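Local coordinates for methyltransferase-like protein (Saccharopolyspora spinosa, PDB 4PNE), which catalyses a [4+2] cycloaddition in spinosyn biosynthesis, using a fold like that of S-adenosylmethionine-dependent methyltransferases, at residues S124-Q127 with V128-A132; V149-M152 with S153-Y156; A164-M167 with Q168-E172. All coordinates share one frame; numbering follows the deposited sequence.

The three contacts follow one another along the chain. None nests in another and none crosses. Each is local, so none closes a long loop. Interaction 1 comes first, at the start of helix 125-138, just after strand 117-122. Interaction 2 is a turn in the loop that leaves strand 144-148 and leads on to strand 161-167. Interaction 3 is the end of strand 161-167 and the bend after it, ahead of helix 176-186. Their centres lie about 13 to 17 Å apart and they do not touch. The bound S-adenosylhomocysteine joins them: 124-132 meets the ribose, 149-156 the adenine and 164-172 the amino group.

Interaction 1: residues S124-Q127 with V128-A132; sequences SQVQ and VAIAA. With SAH (S-adenosyl-L-homocysteine), chain C.
With chi1 at 166°, Val126 turns CG1 to the side away from its own N; Ile130, at -70° and extended to CD1, lies alongside it one turn on. The two side chains point the same way. Val126 CG1 meets Ile130 CD1 at 3.9 Å. Both also rest on Thr47 of helix 36-54. Val128 faces elsewhere; its CG2 packs against the carbonyl Ser124 O at 3.4 Å, and its side chain touches Cys148 of strand 144-148.

Backbone bonds hold this first turn. Val128 N donates to Ser124 O at 3.1 Å, and Ala131 N donates to Gln127 O at 2.8 Å. Ser124 is the N-cap. Its OG accepts from Gln127 N at 3.2 Å, a nearly straight bond (163°). Asp44 OD1 is a second partner of that hydroxyl and also bonds Val126 N, and so probably helps hold the cap and the first turn.

Gln127, its chain extended beyond CG, reaches to the ligand. Its OE1 accepts from O3' of S-adenosylhomocysteine at 2.8 Å. Thr122 OG1 bonds the same OE1, so two hydrogen bonds grip this oxygen and help set the amide. This is a capped helix start after the second strand of a Rossmann-like methyltransferase fold, beside the ribose in the S-adenosylhomocysteine pocket.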
ATOM      1  N   SER A 124     -11.528  -3.203  -4.160  1.00 13.99           N
ATOM      2  CA  SER A 124     -11.772  -4.628  -4.319  1.00 13.94           C
ATOM      3  C   SER A 124     -12.814  -5.123  -3.339  1.00 11.42           C
ATOM      4  O   SER A 124     -12.552  -5.139  -2.141  1.00 11.18           O
ATOM      5  CB  SER A 124     -10.468  -5.387  -4.110  1.00 14.24           C
ATOM      6  OG  SER A 124     -10.687  -6.785  -4.068  1.00 12.67           O
ATOM      7  N   GLN A 125     -13.966  -5.614  -3.834  1.00 13.41           N
ATOM      8  CA  GLN A 125     -14.993  -6.165  -2.947  1.00 15.23           C
ATOM      9  C   GLN A 125     -14.540  -7.463  -2.275  1.00 11.29           C
ATOM     10  O   GLN A 125     -14.945  -7.763  -1.156  1.00 14.23           O
ATOM     11  CB  GLN A 125     -16.290  -6.392  -3.716  1.00 17.52           C
ATOM     12  CG  GLN A 125     -16.843  -5.151  -4.316  1.00 16.86           C
ATOM     13  CD  GLN A 125     -18.108  -5.384  -5.101  1.00 24.60           C
ATOM     14  OE1 GLN A 125     -19.189  -4.990  -4.677  1.00 34.85           O
ATOM     15  NE2 GLN A 125     -17.980  -6.025  -6.253  1.00 30.53           N
ATOM     16  N   VAL A 126     -13.687  -8.236  -2.953  1.00 10.88           N
ATOM     17  CA  VAL A 126     -13.079  -9.385  -2.325  1.00  8.93           C
ATOM     18  C   VAL A 126     -12.329  -8.948  -1.093  1.00 11.46           C
ATOM     19  O   VAL A 126     -12.456  -9.539  -0.049  1.00 10.85           O
ATOM     20  CB  VAL A 126     -12.124 -10.128  -3.293  1.00 12.60           C
ATOM     21  CG1 VAL A 126     -11.254 -11.107  -2.550  1.00 13.40           C
ATOM     22  CG2 VAL A 126     -12.927 -10.836  -4.409  1.00 15.10           C
ATOM     23  N   GLN A 127     -11.506  -7.915  -1.210  1.00  9.15           N
ATOM     24  CA  GLN A 127     -10.735  -7.475  -0.041  1.00 11.24           C
ATOM     25  C   GLN A 127     -11.627  -6.923   1.096  1.00  8.96           C
ATOM     26  O   GLN A 127     -11.358  -7.168   2.273  1.00 11.61           O
ATOM     27  CB  GLN A 127      -9.681  -6.438  -0.464  1.00 12.14           C
ATOM     28  CG  GLN A 127      -8.564  -7.066  -1.257  1.00  7.20           C
ATOM     29  CD  GLN A 127      -7.521  -6.084  -1.704  1.00 12.26           C
ATOM     30  OE1 GLN A 127      -7.786  -4.897  -1.837  1.00 14.65           O
ATOM     31  NE2 GLN A 127      -6.372  -6.589  -2.029  1.00 13.98           N
ATOM     32  N   VAL A 128     -12.672  -6.199   0.755  1.00 11.09           N
ATOM     33  CA  VAL A 128     -13.596  -5.709   1.757  1.00 11.65           C
ATOM     34  C   VAL A 128     -14.144  -6.856   2.575  1.00 13.41           C
ATOM     35  O   VAL A 128     -14.106  -6.845   3.818  1.00 11.23           O
ATOM     36  CB  VAL A 128     -14.761  -4.914   1.118  1.00 13.70           C
ATOM     37  CG1 VAL A 128     -15.847  -4.597   2.165  1.00 11.26           C
ATOM     38  CG2 VAL A 128     -14.216  -3.660   0.474  1.00 14.61           C
ATOM     39  N   ALA A 129     -14.631  -7.878   1.875  1.00 11.87           N
ATOM     40  CA  ALA A 129     -15.219  -9.019   2.539  1.00 11.71           C
ATOM     41  C   ALA A 129     -14.236  -9.782   3.429  1.00  7.92           C
ATOM     42  O   ALA A 129     -14.563 -10.145   4.551  1.00 13.27           O
ATOM     43  CB  ALA A 129     -15.822  -9.972   1.489  1.00 13.08           C
ATOM     44  N   ILE A 130     -13.018 -10.004   2.936  1.00 10.02           N
ATOM     45  CA  ILE A 130     -11.996 -10.707   3.710  1.00 11.75           C
ATOM     46  C   ILE A 130     -11.595  -9.884   4.933  1.00 10.88           C
ATOM     47  O   ILE A 130     -11.444 -10.419   6.047  1.00 11.96           O
ATOM     48  CB  ILE A 130     -10.737 -11.036   2.835  1.00 12.86           C
ATOM     49  CG1 ILE A 130     -11.076 -12.118   1.800  1.00 14.90           C
ATOM     50  CG2 ILE A 130      -9.546 -11.450   3.711  1.00 13.23           C
ATOM     51  CD1 ILE A 130      -9.966 -12.442   0.851  1.00 20.18           C
ATOM     52  N   ALA A 131     -11.378  -8.594   4.723  1.00 11.72           N
ATOM     53  CA  ALA A 131     -10.969  -7.693   5.781  1.00 12.32           C
ATOM     54  C   ALA A 131     -12.019  -7.656   6.901  1.00 13.40           C
ATOM     55  O   ALA A 131     -11.699  -7.737   8.095  1.00 13.07           O
ATOM     56  CB  ALA A 131     -10.750  -6.304   5.222  1.00 11.54           C
ATOM     57  N   ALA A 132     -13.274  -7.515   6.517  1.00 13.23           N
ATOM     58  CA  ALA A 132     -14.350  -7.451   7.524  1.00 12.56           C
ATOM     59  C   ALA A 132     -14.465  -8.772   8.305  1.00 14.75           C
ATOM     60  O   ALA A 132     -14.675  -8.772   9.518  1.00 14.00           O
ATOM     61  CB  ALA A 132     -15.669  -7.078   6.867  1.00 13.63           C
TER
HETATM   62  N   SAH C 301      -2.107  -0.975   1.951  1.00 14.33           N
HETATM   63  CA  SAH C 301      -2.324  -2.416   1.785  1.00 14.15           C
HETATM   64  CB  SAH C 301      -2.567  -2.852   0.343  1.00 12.04           C
HETATM   65  CG  SAH C 301      -1.672  -2.302  -0.739  1.00 15.82           C
HETATM   66  SD  SAH C 301      -2.022  -3.090  -2.318  1.00 13.88           S
HETATM   67  C   SAH C 301      -1.155  -3.164   2.364  1.00 15.95           C
HETATM   68  O   SAH C 301      -1.261  -4.354   2.600  1.00 14.49           O
HETATM   69  OXT SAH C 301      -0.134  -2.545   2.678  1.00 12.84           O
HETATM   70  C5' SAH C 301      -2.873  -1.693  -3.095  1.00 13.54           C
HETATM   71  C4' SAH C 301      -4.258  -1.422  -2.525  1.00 13.18           C
HETATM   72  O4' SAH C 301      -4.746  -0.185  -3.030  1.00 13.04           O
HETATM   73  C3' SAH C 301      -5.303  -2.456  -2.904  1.00 13.27           C
HETATM   74  O3' SAH C 301      -6.006  -2.752  -1.711  1.00 13.01           O
HETATM   75  C2' SAH C 301      -6.170  -1.743  -3.929  1.00 12.47           C
HETATM   76  O2' SAH C 301      -7.517  -2.194  -4.061  1.00 14.47           O
HETATM   77  C1' SAH C 301      -6.088  -0.304  -3.422  1.00 11.84           C
HETATM   78  N9  SAH C 301      -6.475   0.683  -4.448  1.00 12.01           N
HETATM   79  C8  SAH C 301      -6.073   0.819  -5.736  1.00 17.45           C
HETATM   80  N7  SAH C 301      -6.734   1.847  -6.315  1.00 13.74           N
HETATM   81  C5  SAH C 301      -7.573   2.360  -5.394  1.00 11.02           C
HETATM   82  C6  SAH C 301      -8.491   3.389  -5.428  1.00 15.50           C
HETATM   83  N6  SAH C 301      -8.674   4.121  -6.516  1.00 16.07           N
HETATM   84  N1  SAH C 301      -9.188   3.686  -4.312  1.00 11.53           N
HETATM   85  C2  SAH C 301      -9.019   2.965  -3.149  1.00 13.25           C
HETATM   86  N3  SAH C 301      -8.149   1.913  -3.117  1.00 14.60           N
HETATM   87  C4  SAH C 301      -7.417   1.641  -4.221  1.00 11.18           C

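Interaction 2: residues V149-M152 with S153-Y156; sequences VDAM and SLPY. With SAH (S-adenosyl-L-homocysteine), chain C.
An Asx turn overlaps a type I beta turn here, in the adenine-binding loop after strand 144-148. The beta turn runs from Asp150 to Ser153. It is closed by Ser153 N, which donates to Asp150 O at 2.9 Å. A water ties the same ends: it accepts from Asp150 N and donates to Ser153 O.

The Asx turn uses Asp150 OD1, which accepts from Met152 N at 2.9 Å. The N-H comes from above the carboxylate plane, not within it. The same OD1 accepts from N6 of S-adenosylhomocysteine at 3.1 Å. Ala151 N donates to adenine N1 at 2.9 Å in a nearly straight bond (172°). Thus N6 and N1 are read together by one side chain and the next backbone N-H. Asp150 OD2 is held by Ser36 OG, which helps to fix the carboxylate. Met152 bends at chi3 (-77°), and its CE comes to 3.8 Å from adenine N6.

Away from the ligand, Val149 packs on the second half of the loop. Its CG1 reaches toward Pro155 CD and meets it at 3.5 Å, while the side chain of Leu154 crosses that of Val149 at about a right angle. Leu154 CD2 also lies against Ala151 CA at 3.6 Å. Pro155 CG sits over the centre of the Tyr156 ring. Leu154 and Tyr156 turn to strands 95-99 and 117-122. Such a pairing of an acidic side chain with N6 and a backbone N-H with N1 marks the adenine pocket of class I methyltransferase-like folds.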
ATOM      1  N   VAL A 149     -14.567   1.885  -1.484  1.00 14.63           N
ATOM      2  CA  VAL A 149     -14.533   3.318  -1.696  1.00 18.43           C
ATOM      3  C   VAL A 149     -13.351   3.635  -2.601  1.00 15.30           C
ATOM      4  O   VAL A 149     -12.252   3.110  -2.405  1.00 15.61           O
ATOM      5  CB  VAL A 149     -14.401   4.083  -0.353  1.00 14.33           C
ATOM      6  CG1 VAL A 149     -14.117   5.569  -0.564  1.00 17.75           C
ATOM      7  CG2 VAL A 149     -15.632   3.901   0.492  1.00 18.06           C
ATOM      8  N   ASP A 150     -13.591   4.491  -3.590  1.00 16.05           N
ATOM      9  CA  ASP A 150     -12.568   5.001  -4.493  1.00 16.15           C
ATOM     10  C   ASP A 150     -11.892   6.236  -3.896  1.00 17.16           C
ATOM     11  O   ASP A 150     -12.537   7.242  -3.663  1.00 17.08           O
ATOM     12  CB  ASP A 150     -13.214   5.352  -5.842  1.00 14.19           C
ATOM     13  CG  ASP A 150     -12.198   5.685  -6.930  1.00 19.50           C
ATOM     14  OD1 ASP A 150     -11.039   6.052  -6.643  1.00 19.48           O
ATOM     15  OD2 ASP A 150     -12.598   5.588  -8.107  1.00 27.44           O
ATOM     16  N   ALA A 151     -10.588   6.179  -3.689  1.00 15.47           N
ATOM     17  CA  ALA A 151      -9.859   7.257  -3.048  1.00 15.06           C
ATOM     18  C   ALA A 151      -9.857   8.524  -3.880  1.00 12.70           C
ATOM     19  O   ALA A 151      -9.584   9.587  -3.350  1.00 16.20           O
ATOM     20  CB  ALA A 151      -8.414   6.806  -2.747  1.00 13.30           C
ATOM     21  N   MET A 152     -10.170   8.422  -5.168  1.00 14.79           N
ATOM     22  CA  MET A 152     -10.210   9.615  -6.007  1.00 14.24           C
ATOM     23  C   MET A 152     -11.505  10.388  -5.778  1.00 16.04           C
ATOM     24  O   MET A 152     -11.656  11.519  -6.279  1.00 20.08           O
ATOM     25  CB  MET A 152     -10.031   9.245  -7.475  1.00 16.85           C
ATOM     26  CG  MET A 152      -8.589   8.847  -7.760  1.00 22.35           C
ATOM     27  SD  MET A 152      -8.249   8.278  -9.420  1.00 21.03           S
ATOM     28  CE  MET A 152      -8.934   6.625  -9.329  1.00 23.38           C
ATOM     29  N   SER A 153     -12.422   9.792  -5.006  1.00 16.94           N
ATOM     30  CA  SER A 153     -13.663  10.467  -4.622  1.00 21.89           C
ATOM     31  C   SER A 153     -14.180   9.993  -3.272  1.00 15.80           C
ATOM     32  O   SER A 153     -15.034   9.126  -3.189  1.00 17.64           O
ATOM     33  CB  SER A 153     -14.737  10.240  -5.674  1.00 24.48           C
ATOM     34  OG  SER A 153     -15.866  11.024  -5.341  1.00 35.54           O
ATOM     35  N   LEU A 154     -13.716  10.629  -2.213  1.00 14.03           N
ATOM     36  CA  LEU A 154     -13.996  10.164  -0.872  1.00 15.93           C
ATOM     37  C   LEU A 154     -15.332  10.697  -0.390  1.00 16.83           C
ATOM     38  O   LEU A 154     -15.609  11.882  -0.572  1.00 20.42           O
ATOM     39  CB  LEU A 154     -12.888  10.613   0.075  1.00 13.84           C
ATOM     40  CG  LEU A 154     -11.502  10.035  -0.201  1.00 14.37           C
ATOM     41  CD1 LEU A 154     -10.515  10.678   0.788  1.00 11.95           C
ATOM     42  CD2 LEU A 154     -11.485   8.538  -0.071  1.00 15.23           C
ATOM     43  N   PRO A 155     -16.135   9.836   0.264  1.00 16.97           N
ATOM     44  CA  PRO A 155     -17.466  10.280   0.721  1.00 21.12           C
ATOM     45  C   PRO A 155     -17.420  11.125   1.997  1.00 27.56           C
ATOM     46  O   PRO A 155     -18.443  11.661   2.424  1.00 34.66           O
ATOM     47  CB  PRO A 155     -18.188   8.962   0.975  1.00 21.81           C
ATOM     48  CG  PRO A 155     -17.104   8.021   1.375  1.00 23.46           C
ATOM     49  CD  PRO A 155     -15.941   8.389   0.485  1.00 21.04           C
ATOM     50  N   TYR A 156     -16.238  11.287   2.573  1.00 15.94           N
ATOM     51  CA  TYR A 156     -16.109  11.840   3.903  1.00 18.23           C
ATOM     52  C   TYR A 156     -16.103  13.357   3.874  1.00 16.63           C
ATOM     53  O   TYR A 156     -15.685  13.961   2.882  1.00 16.67           O
ATOM     54  CB  TYR A 156     -14.825  11.314   4.550  1.00 15.80           C
ATOM     55  CG  TYR A 156     -14.701   9.833   4.372  1.00 17.19           C
ATOM     56  CD1 TYR A 156     -15.580   8.986   5.000  1.00 15.95           C
ATOM     57  CD2 TYR A 156     -13.719   9.291   3.554  1.00 17.53           C
ATOM     58  CE1 TYR A 156     -15.501   7.613   4.816  1.00 21.65           C
ATOM     59  CE2 TYR A 156     -13.620   7.941   3.363  1.00 19.51           C
ATOM     60  CZ  TYR A 156     -14.513   7.101   3.999  1.00 18.66           C
ATOM     61  OH  TYR A 156     -14.426   5.749   3.816  1.00 19.97           O
TER
HETATM   62  N   SAH C 301      -2.107  -0.975   1.951  1.00 14.33           N
HETATM   63  CA  SAH C 301      -2.324  -2.416   1.785  1.00 14.15           C
HETATM   64  CB  SAH C 301      -2.567  -2.852   0.343  1.00 12.04           C
HETATM   65  CG  SAH C 301      -1.672  -2.302  -0.739  1.00 15.82           C
HETATM   66  SD  SAH C 301      -2.022  -3.090  -2.318  1.00 13.88           S
HETATM   67  C   SAH C 301      -1.155  -3.164   2.364  1.00 15.95           C
HETATM   68  O   SAH C 301      -1.261  -4.354   2.600  1.00 14.49           O
HETATM   69  OXT SAH C 301      -0.134  -2.545   2.678  1.00 12.84           O
HETATM   70  C5' SAH C 301      -2.873  -1.693  -3.095  1.00 13.54           C
HETATM   71  C4' SAH C 301      -4.258  -1.422  -2.525  1.00 13.18           C
HETATM   72  O4' SAH C 301      -4.746  -0.185  -3.030  1.00 13.04           O
HETATM   73  C3' SAH C 301      -5.303  -2.456  -2.904  1.00 13.27           C
HETATM   74  O3' SAH C 301      -6.006  -2.752  -1.711  1.00 13.01           O
HETATM   75  C2' SAH C 301      -6.170  -1.743  -3.929  1.00 12.47           C
HETATM   76  O2' SAH C 301      -7.517  -2.194  -4.061  1.00 14.47           O
HETATM   77  C1' SAH C 301      -6.088  -0.304  -3.422  1.00 11.84           C
HETATM   78  N9  SAH C 301      -6.475   0.683  -4.448  1.00 12.01           N
HETATM   79  C8  SAH C 301      -6.073   0.819  -5.736  1.00 17.45           C
HETATM   80  N7  SAH C 301      -6.734   1.847  -6.315  1.00 13.74           N
HETATM   81  C5  SAH C 301      -7.573   2.360  -5.394  1.00 11.02           C
HETATM   82  C6  SAH C 301      -8.491   3.389  -5.428  1.00 15.50           C
HETATM   83  N6  SAH C 301      -8.674   4.121  -6.516  1.00 16.07           N
HETATM   84  N1  SAH C 301      -9.188   3.686  -4.312  1.00 11.53           N
HETATM   85  C2  SAH C 301      -9.019   2.965  -3.149  1.00 13.25           C
HETATM   86  N3  SAH C 301      -8.149   1.913  -3.117  1.00 14.60           N
HETATM   87  C4  SAH C 301      -7.417   1.641  -4.221  1.00 11.18           C
HETATM   88  O   HOH W   1     -15.785   6.394  -3.672  1.00 23.17           O

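Interaction 3: residues A164-M167 with Q168-E172; sequences AWAM and QSLLE. With SAH (S-adenosyl-L-homocysteine), chain C.
Ala166 CB points into the bend formed by Ser169 and Leu170, at the end of strand 161-167. This is the fourth strand along the chain of the seven-stranded, methyltransferase-like sheet, and the loop after it lines the ligand pocket. The methyl of Ala166 meets two side chains. Ser169 OG lies 3.4 Å from Ala166 CB, and Leu170 CG lies 3.8 Å from it.

Ser169 has its OG between the backbone N and the carbonyl carbon (chi1 62°). This puts the hydroxyl beside Ala166, where it also bonds Val99 O of strand 95-99. Ser169 CB is left to face the ligand ribose O4'. A water spans the bend. It accepts from Leu170 N and lies 2.9 Å from Ala166 O, to which it probably donates.

Met167 points away from the bend. Its chain turns at chi3 (-87°) and sets CE over one face of the Trp165 ring, offset toward the rim. Met167 O accepts from the amino N of S-adenosylhomocysteine at 2.9 Å.

Gln168 follows with a positive phi (57°), which helps turn the chain out of the strand. Its side chain runs extended beyond CG, away from the strand end. Gln168 OE1 bonds Tyr292 OH and His62 N, and NE2 bonds a malonate ion, probably from the crystallisation liquor. Gln168 O lies close to the ligand C5'. The 3-10 turn after it is marked by Glu172 N, which donates to Ser169 O. Glu172 OE2 is held by Tyr43 OH, and Glu172 OE1 lies 3.2 Å from C5' and 3.3 Å from C8 of S-adenosylhomocysteine.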
ATOM      1  N   ALA A 164      -3.697   9.387   7.990  1.00 10.77           N
ATOM      2  CA  ALA A 164      -3.951   8.516   6.874  1.00 10.56           C
ATOM      3  C   ALA A 164      -2.725   7.714   6.514  1.00  8.73           C
ATOM      4  O   ALA A 164      -1.608   8.170   6.729  1.00 10.67           O
ATOM      5  CB  ALA A 164      -4.383   9.334   5.688  1.00 10.42           C
ATOM      6  N   TRP A 165      -2.944   6.544   5.920  1.00  7.96           N
ATOM      7  CA  TRP A 165      -1.911   5.741   5.276  1.00  9.54           C
ATOM      8  C   TRP A 165      -2.183   5.640   3.765  1.00  9.89           C
ATOM      9  O   TRP A 165      -3.318   5.506   3.350  1.00 10.50           O
ATOM     10  CB  TRP A 165      -1.865   4.328   5.815  1.00 12.61           C
ATOM     11  CG  TRP A 165      -1.584   4.169   7.229  1.00  9.58           C
ATOM     12  CD1 TRP A 165      -0.952   5.063   8.046  1.00 11.25           C
ATOM     13  CD2 TRP A 165      -1.947   3.056   8.049  1.00 11.69           C
ATOM     14  NE1 TRP A 165      -0.851   4.545   9.313  1.00 11.95           N
ATOM     15  CE2 TRP A 165      -1.460   3.316   9.336  1.00 14.08           C
ATOM     16  CE3 TRP A 165      -2.598   1.835   7.803  1.00 15.95           C
ATOM     17  CZ2 TRP A 165      -1.653   2.439  10.391  1.00 17.91           C
ATOM     18  CZ3 TRP A 165      -2.759   0.954   8.840  1.00 19.70           C
ATOM     19  CH2 TRP A 165      -2.294   1.247  10.114  1.00 20.96           C
ATOM     20  N   ALA A 166      -1.121   5.577   2.958  1.00 11.80           N
ATOM     21  CA  ALA A 166      -1.230   5.067   1.598  1.00 10.79           C
ATOM     22  C   ALA A 166       0.000   4.209   1.391  1.00 11.51           C
ATOM     23  O   ALA A 166       1.033   4.700   0.936  1.00 10.46           O
ATOM     24  CB  ALA A 166      -1.329   6.171   0.559  1.00 11.07           C
ATOM     25  N   MET A 167      -0.116   2.951   1.812  1.00 10.37           N
ATOM     26  CA  MET A 167       0.954   1.976   1.704  1.00 11.23           C
ATOM     27  C   MET A 167       0.786   1.226   0.411  1.00 11.85           C
ATOM     28  O   MET A 167      -0.057   0.349   0.322  1.00 11.51           O
ATOM     29  CB  MET A 167       0.947   1.050   2.915  1.00 10.64           C
ATOM     30  CG  MET A 167       1.537   1.643   4.174  1.00 16.64           C
ATOM     31  SD  MET A 167       1.830   0.412   5.500  1.00 23.60           S
ATOM     32  CE  MET A 167       0.206   0.503   6.206  1.00 21.97           C
ATOM     33  N   GLN A 168       1.552   1.678  -0.590  1.00 11.58           N
ATOM     34  CA  GLN A 168       1.586   1.160  -1.956  1.00 12.61           C
ATOM     35  C   GLN A 168       0.218   1.170  -2.648  1.00 12.43           C
ATOM     36  O   GLN A 168      -0.189   0.209  -3.310  1.00 14.61           O
ATOM     37  CB  GLN A 168       2.206  -0.239  -1.996  1.00 11.34           C
ATOM     38  CG  GLN A 168       3.682  -0.223  -1.861  1.00 12.44           C
ATOM     39  CD  GLN A 168       4.276  -1.622  -1.807  1.00 10.99           C
ATOM     40  OE1 GLN A 168       4.989  -1.958  -0.865  1.00  9.93           O
ATOM     41  NE2 GLN A 168       3.918  -2.458  -2.766  1.00 13.19           N
ATOM     42  N   SER A 169      -0.517   2.260  -2.469  1.00  9.61           N
ATOM     43  CA  SER A 169      -1.800   2.409  -3.153  1.00 11.13           C
ATOM     44  C   SER A 169      -1.850   3.559  -4.169  1.00 11.32           C
ATOM     45  O   SER A 169      -2.524   3.439  -5.181  1.00 14.45           O
ATOM     46  CB  SER A 169      -2.913   2.571  -2.130  1.00 12.13           C
ATOM     47  OG  SER A 169      -2.688   3.731  -1.375  1.00 11.98           O
ATOM     48  N   LEU A 170      -1.138   4.666  -3.937  1.00 10.53           N
ATOM     49  CA  LEU A 170      -1.299   5.827  -4.813  1.00 14.23           C
ATOM     50  C   LEU A 170      -0.896   5.544  -6.251  1.00 14.55           C
ATOM     51  O   LEU A 170      -1.521   6.037  -7.184  1.00 14.99           O
ATOM     52  CB  LEU A 170      -0.478   7.015  -4.275  1.00 15.16           C
ATOM     53  CG  LEU A 170      -0.940   7.605  -2.945  1.00 13.17           C
ATOM     54  CD1 LEU A 170      -0.022   8.696  -2.495  1.00 16.15           C
ATOM     55  CD2 LEU A 170      -2.351   8.143  -3.088  1.00 21.61           C
ATOM     56  N   LEU A 171       0.143   4.753  -6.466  1.00 13.47           N
ATOM     57  CA  LEU A 171       0.602   4.571  -7.832  1.00 16.80           C
ATOM     58  C   LEU A 171      -0.297   3.633  -8.642  1.00 18.03           C
ATOM     59  O   LEU A 171      -0.194   3.571  -9.856  1.00 17.74           O
ATOM     60  CB  LEU A 171       2.046   4.083  -7.847  1.00 14.57           C
ATOM     61  CG  LEU A 171       3.084   5.124  -7.424  1.00 12.30           C
ATOM     62  CD1 LEU A 171       4.473   4.550  -7.616  1.00 17.57           C
ATOM     63  CD2 LEU A 171       2.986   6.421  -8.229  1.00 17.13           C
ATOM     64  N   GLU A 172      -1.233   2.972  -7.978  1.00 15.27           N
ATOM     65  CA  GLU A 172      -2.227   2.152  -8.678  1.00 16.06           C
ATOM     66  C   GLU A 172      -3.394   2.944  -9.221  1.00 16.04           C
ATOM     67  O   GLU A 172      -4.232   2.410  -9.932  1.00 20.11           O
ATOM     68  CB  GLU A 172      -2.780   1.081  -7.749  1.00 15.98           C
ATOM     69  CG  GLU A 172      -1.738   0.081  -7.404  1.00 18.81           C
ATOM     70  CD  GLU A 172      -2.274  -1.106  -6.648  1.00 18.99           C
ATOM     71  OE1 GLU A 172      -3.441  -1.093  -6.200  1.00 17.58           O
ATOM     72  OE2 GLU A 172      -1.512  -2.059  -6.536  1.00 18.99           O
TER
HETATM   73  N   SAH C 301      -2.107  -0.975   1.951  1.00 14.33           N
HETATM   74  CA  SAH C 301      -2.324  -2.416   1.785  1.00 14.15           C
HETATM   75  CB  SAH C 301      -2.567  -2.852   0.343  1.00 12.04           C
HETATM   76  CG  SAH C 301      -1.672  -2.302  -0.739  1.00 15.82           C
HETATM   77  SD  SAH C 301      -2.022  -3.090  -2.318  1.00 13.88           S
HETATM   78  C   SAH C 301      -1.155  -3.164   2.364  1.00 15.95           C
HETATM   79  O   SAH C 301      -1.261  -4.354   2.600  1.00 14.49           O
HETATM   80  OXT SAH C 301      -0.134  -2.545   2.678  1.00 12.84           O
HETATM   81  C5' SAH C 301      -2.873  -1.693  -3.095  1.00 13.54           C
HETATM   82  C4' SAH C 301      -4.258  -1.422  -2.525  1.00 13.18           C
HETATM   83  O4' SAH C 301      -4.746  -0.185  -3.030  1.00 13.04           O
HETATM   84  C3' SAH C 301      -5.303  -2.456  -2.904  1.00 13.27           C
HETATM   85  O3' SAH C 301      -6.006  -2.752  -1.711  1.00 13.01           O
HETATM   86  C2' SAH C 301      -6.170  -1.743  -3.929  1.00 12.47           C
HETATM   87  O2' SAH C 301      -7.517  -2.194  -4.061  1.00 14.47           O
HETATM   88  C1' SAH C 301      -6.088  -0.304  -3.422  1.00 11.84           C
HETATM   89  N9  SAH C 301      -6.475   0.683  -4.448  1.00 12.01           N
HETATM   90  C8  SAH C 301      -6.073   0.819  -5.736  1.00 17.45           C
HETATM   91  N7  SAH C 301      -6.734   1.847  -6.315  1.00 13.74           N
HETATM   92  C5  SAH C 301      -7.573   2.360  -5.394  1.00 11.02           C
HETATM   93  C6  SAH C 301      -8.491   3.389  -5.428  1.00 15.50           C
HETATM   94  N6  SAH C 301      -8.674   4.121  -6.516  1.00 16.07           N
HETATM   95  N1  SAH C 301      -9.188   3.686  -4.312  1.00 11.53           N
HETATM   96  C2  SAH C 301      -9.019   2.965  -3.149  1.00 13.25           C
HETATM   97  N3  SAH C 301      -8.149   1.913  -3.117  1.00 14.60           N
HETATM   98  C4  SAH C 301      -7.417   1.641  -4.221  1.00 11.18           C
HETATM   99  O   HOH W   2       0.929   4.833  -1.946  1.00 14.91           O